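Long-range contacts in protein yciO (Escherichia coli, PDB 1K7J), which is of unknown cellular role but probably binds double-stranded RNA: residues Val29-Thr34 against Asp169-Gly174; Tyr38-Lys43 against Leu141-Met146. All blocks are in the same frame, centred on the assembly; numbering follows the deposited sequence.

Interaction 1 (Val29-Thr34 against Asp169-Gly174); sequences VIVYPT and DLIIHG
D169 and V29 clasp each other where two parallel strands begin to run together. The backbone N of V29 donates to D169 OD2 at 2.7 Å, nearly straight (165°), reaching the carboxylate oxygen on its anti side and a little above the carboxylate plane; in return D169 N donates to V29 O at 2.8 Å. Followed outward, D169 CB lies against V29 O, CG sits between the N and O of the same residue, and OD2 takes the V29 amide and a salt bridge from R52 NH1. With CG turned beside its own backbone N (chi1 -53°), the carboxylate is brought to the V29 amide. Beyond it V31 bonds to the neighbouring strand on both sides of I171, its N donating to L170 O and its O receiving I172 N, both at 2.9 Å. Strand 170-173 lies between 30-34 and the N-terminal strand 3-6, so this pairing is an inner seam near one end of the mixed sheet of the YrdC-like fold. On the face covered by helix 14-25, I30 and L170 lie side by side and point the same way, I30 CG2 meeting L170 CB at 3.7 Å. V31 and I171 fill the other face under I160 of helix 157-164. Further on, the strands part: the P33 ring crosses I172 at about a right angle, its CD 3.8 Å from I172 CG2, while P33 CG rests over G174 CA at 4.0 Å.

Interaction 2 (Tyr38-Lys43 against Leu141-Met146); sequences YALGCK and LSTSLM. With SO4 (sulfate ion), chain B.
L40, L145 and L141 give up the most surface where strand 38-43 runs antiparallel to 141-144. L40 packs on L145: its CG touches L145 CD1 at 3.9 Å, and its CD1 lies 3.6 Å from T143 OG1, the hydroxyl being swung between its own backbone N and carbonyl carbon (chi1 71°). L145 comes in from just past the strand end, CB over the carbonyl of Y38 and CD2 near Y38 CB, and its N donates to Y38 O at 2.9 Å. At the far end L141 lies alongside C42, its CD2 3.7 Å from C42 SG. Here the backbones form a hydrogen-bonded pair, each residue's N donating to the other's O, as L40 and T143 do two residues along, where T143 N to L40 O is the longer bond at 3.3 Å. These are central strands of the mixed sheet of the YrdC-like fold, and helix 47-57 covers the face of L40, C42 and T143 through I53, I56 and A49. Between these pairs G41 and S142 form a non-hydrogen-bonded pair; the S142 side chain lies on the other face, where its OG hydrogen-bonds Y32 OH. A sulfate, probably picked up during crystallisation, is gripped twice by S144, through its N to O2 at 2.7 Å and its OG to O1 at 2.6 Å; R57 NH2 and R196 NH1 also hydrogen-bond it.

Overall arrangement
Both interactions belong to one mixed sheet, in which the strands run in the order 170-173, 30-34, 37-43, 140-144, so the two contacts flank the beta hairpin 30-34/37-43. Their centres are about 9 Å apart. The backbone bond from G41 N to I30 O joins the two middle strands, while Y32 OH reaches past strand 37-43 to S142 OG in a probable hydrogen bond and Y38 OH hydrogen-bonds G174 N, past strand 30-34. Along the chain interaction 2 is nested within the loop closed by interaction 1. Helix 157-164 packs against both, tying chain-distant segments into one core, with the sulfate site at the interaction 2 side.

Interaction 1 (Val29-Thr34 against Asp169-Gly174)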
# COMPACT_ATOMS: atom_id res chain seq x y z
N VAL A 29 -10.03 -9.06 -2.79
CA VAL A 29 -8.90 -8.67 -1.96
C VAL A 29 -7.70 -9.42 -2.52
O VAL A 29 -7.74 -10.64 -2.70
CB VAL A 29 -9.11 -9.09 -0.49
CG1 VAL A 29 -7.82 -8.92 0.29
CG2 VAL A 29 -10.21 -8.25 0.13
N ILE A 30 -6.62 -8.69 -2.81
CA ILE A 30 -5.44 -9.32 -3.37
C ILE A 30 -4.18 -9.04 -2.56
O ILE A 30 -4.12 -8.12 -1.76
CB ILE A 30 -5.17 -8.85 -4.82
CG1 ILE A 30 -4.62 -7.42 -4.82
CG2 ILE A 30 -6.46 -8.91 -5.63
CD1 ILE A 30 -4.17 -6.93 -6.19
N VAL A 31 -3.17 -9.88 -2.79
CA VAL A 31 -1.88 -9.73 -2.16
C VAL A 31 -0.96 -9.45 -3.34
O VAL A 31 -0.96 -10.20 -4.33
CB VAL A 31 -1.41 -11.01 -1.44
CG1 VAL A 31 0.05 -10.87 -1.02
CG2 VAL A 31 -2.28 -11.27 -0.22
N TYR A 32 -0.21 -8.37 -3.28
CA TYR A 32 0.69 -8.02 -4.37
C TYR A 32 2.03 -7.52 -3.86
O TYR A 32 2.13 -6.99 -2.76
CB TYR A 32 0.04 -6.97 -5.28
CG TYR A 32 -0.22 -5.63 -4.64
CD1 TYR A 32 -1.29 -5.44 -3.77
CD2 TYR A 32 0.59 -4.53 -4.94
CE1 TYR A 32 -1.55 -4.18 -3.21
CE2 TYR A 32 0.34 -3.28 -4.39
CZ TYR A 32 -0.74 -3.11 -3.53
OH TYR A 32 -1.00 -1.85 -3.02
N PRO A 33 3.08 -7.67 -4.67
CA PRO A 33 4.41 -7.23 -4.28
C PRO A 33 4.66 -5.73 -4.43
O PRO A 33 4.13 -5.10 -5.34
CB PRO A 33 5.31 -8.03 -5.21
CG PRO A 33 4.51 -8.03 -6.49
CD PRO A 33 3.11 -8.35 -5.99
N THR A 34 5.45 -5.17 -3.52
CA THR A 34 5.84 -3.77 -3.59
C THR A 34 7.35 -3.77 -3.38
O THR A 34 7.95 -4.82 -3.14
CB THR A 34 5.19 -2.88 -2.50
OG1 THR A 34 5.84 -3.11 -1.24
CG2 THR A 34 3.70 -3.16 -2.38
N ASP A 169 -8.50 -13.36 -2.44
CA ASP A 169 -8.96 -13.80 -3.75
C ASP A 169 -7.86 -13.99 -4.79
O ASP A 169 -8.02 -14.75 -5.74
CB ASP A 169 -10.01 -12.81 -4.24
CG ASP A 169 -11.12 -12.60 -3.23
OD1 ASP A 169 -11.72 -13.62 -2.80
OD2 ASP A 169 -11.38 -11.45 -2.84
N LEU A 170 -6.74 -13.30 -4.59
CA LEU A 170 -5.62 -13.42 -5.51
C LEU A 170 -4.32 -13.12 -4.81
O LEU A 170 -4.26 -12.24 -3.96
CB LEU A 170 -5.77 -12.44 -6.68
CG LEU A 170 -4.54 -12.33 -7.60
CD1 LEU A 170 -4.32 -13.64 -8.34
CD2 LEU A 170 -4.73 -11.18 -8.58
N ILE A 171 -3.30 -13.89 -5.15
CA ILE A 171 -1.97 -13.67 -4.61
C ILE A 171 -1.07 -13.59 -5.83
O ILE A 171 -1.04 -14.52 -6.64
CB ILE A 171 -1.50 -14.83 -3.71
CG1 ILE A 171 -2.35 -14.88 -2.44
CG2 ILE A 171 -0.02 -14.64 -3.36
CD1 ILE A 171 -2.07 -16.08 -1.55
N ILE A 172 -0.37 -12.47 -5.97
CA ILE A 172 0.54 -12.30 -7.09
C ILE A 172 1.95 -12.61 -6.62
O ILE A 172 2.48 -11.93 -5.75
CB ILE A 172 0.51 -10.85 -7.63
CG1 ILE A 172 -0.86 -10.55 -8.26
CG2 ILE A 172 1.61 -10.67 -8.67
CD1 ILE A 172 -1.03 -9.10 -8.68
N HIS A 173 2.53 -13.66 -7.19
CA HIS A 173 3.89 -14.05 -6.87
C HIS A 173 4.79 -13.11 -7.67
O HIS A 173 4.80 -13.17 -8.90
CB HIS A 173 4.11 -15.50 -7.30
CG HIS A 173 5.49 -16.02 -7.07
ND1 HIS A 173 6.62 -15.38 -7.54
CD2 HIS A 173 5.93 -17.16 -6.48
CE1 HIS A 173 7.69 -16.09 -7.24
NE2 HIS A 173 7.30 -17.18 -6.60
N GLY A 174 5.51 -12.24 -6.98
CA GLY A 174 6.40 -11.31 -7.65
C GLY A 174 7.82 -11.48 -7.15
O GLY A 174 8.60 -10.53 -7.14

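Interaction 2 (Tyr38-Lys43 against Leu141-Met146)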
# COMPACT_ATOMS: atom_id res chain seq x y z
N TYR A 38 5.41 -7.51 0.66
CA TYR A 38 4.11 -7.75 0.06
C TYR A 38 3.06 -6.88 0.75
O TYR A 38 3.25 -6.43 1.88
CB TYR A 38 3.74 -9.23 0.16
CG TYR A 38 4.33 -10.05 -0.96
CD1 TYR A 38 3.68 -10.13 -2.20
CD2 TYR A 38 5.57 -10.68 -0.83
CE1 TYR A 38 4.24 -10.83 -3.26
CE2 TYR A 38 6.15 -11.38 -1.90
CZ TYR A 38 5.47 -11.44 -3.11
OH TYR A 38 6.03 -12.12 -4.17
N ALA A 39 1.96 -6.63 0.05
CA ALA A 39 0.89 -5.80 0.59
C ALA A 39 -0.48 -6.35 0.24
O ALA A 39 -0.61 -7.17 -0.67
CB ALA A 39 1.02 -4.37 0.04
N LEU A 40 -1.49 -5.91 0.98
CA LEU A 40 -2.87 -6.30 0.74
C LEU A 40 -3.50 -5.14 -0.02
O LEU A 40 -3.17 -3.98 0.24
CB LEU A 40 -3.62 -6.51 2.06
CG LEU A 40 -3.29 -7.75 2.88
CD1 LEU A 40 -3.79 -7.56 4.31
CD2 LEU A 40 -3.94 -8.97 2.24
N GLY A 41 -4.40 -5.44 -0.95
CA GLY A 41 -5.03 -4.37 -1.69
C GLY A 41 -6.45 -4.67 -2.14
O GLY A 41 -6.84 -5.83 -2.30
N CYS A 42 -7.22 -3.61 -2.33
CA CYS A 42 -8.60 -3.72 -2.81
C CYS A 42 -9.00 -2.34 -3.32
O CYS A 42 -8.24 -1.38 -3.17
CB CYS A 42 -9.54 -4.18 -1.69
SG CYS A 42 -9.86 -2.95 -0.39
N LYS A 43 -10.17 -2.23 -3.93
CA LYS A 43 -10.59 -0.93 -4.43
C LYS A 43 -11.06 -0.06 -3.27
O LYS A 43 -11.57 -0.58 -2.27
CB LYS A 43 -11.68 -1.07 -5.50
CG LYS A 43 -12.98 -1.69 -5.04
CD LYS A 43 -13.93 -1.76 -6.22
CE LYS A 43 -15.28 -2.34 -5.85
NZ LYS A 43 -16.17 -2.33 -7.05
N LEU A 141 -6.63 0.76 -2.14
CA LEU A 141 -6.65 0.78 -0.68
C LEU A 141 -5.75 -0.38 -0.28
O LEU A 141 -5.93 -1.50 -0.75
CB LEU A 141 -8.06 0.55 -0.15
CG LEU A 141 -8.15 0.37 1.37
CD1 LEU A 141 -7.65 1.63 2.07
CD2 LEU A 141 -9.59 0.07 1.76
N SER A 142 -4.78 -0.11 0.58
CA SER A 142 -3.84 -1.15 0.97
C SER A 142 -3.33 -1.04 2.40
O SER A 142 -3.68 -0.13 3.14
CB SER A 142 -2.62 -1.10 0.04
OG SER A 142 -2.99 -1.07 -1.32
N THR A 143 -2.50 -2.02 2.75
CA THR A 143 -1.80 -2.09 4.03
C THR A 143 -0.63 -3.03 3.75
O THR A 143 -0.70 -3.85 2.83
CB THR A 143 -2.64 -2.72 5.19
OG1 THR A 143 -2.81 -4.12 4.97
CG2 THR A 143 -3.99 -2.04 5.31
N SER A 144 0.45 -2.89 4.51
CA SER A 144 1.57 -3.79 4.31
C SER A 144 1.11 -5.14 4.83
O SER A 144 0.24 -5.21 5.70
CB SER A 144 2.79 -3.33 5.11
OG SER A 144 3.25 -2.07 4.65
N LEU A 145 1.66 -6.22 4.29
CA LEU A 145 1.29 -7.54 4.76
C LEU A 145 2.33 -8.00 5.77
O LEU A 145 3.46 -8.33 5.41
CB LEU A 145 1.23 -8.54 3.60
CG LEU A 145 0.78 -9.95 3.97
CD1 LEU A 145 -0.60 -9.91 4.61
CD2 LEU A 145 0.76 -10.83 2.72
N MSE A 146 1.97 -7.98 7.05
CA MSE A 146 2.90 -8.44 8.07
C MSE A 146 2.20 -9.27 9.13
O MSE A 146 1.01 -9.07 9.39
CB MSE A 146 3.67 -7.26 8.68
CG MSE A 146 2.92 -5.95 8.86
SE MSE A 146 4.11 -4.40 8.64
CE MSE A 146 5.42 -4.77 10.01
S SO4 B . 1.45 -0.29 7.23
O1 SO4 B . 2.56 -0.14 6.26
O2 SO4 B . 0.52 -1.32 6.76
O3 SO4 B . 1.99 -0.68 8.54
O4 SO4 B . 0.74 1.00 7.35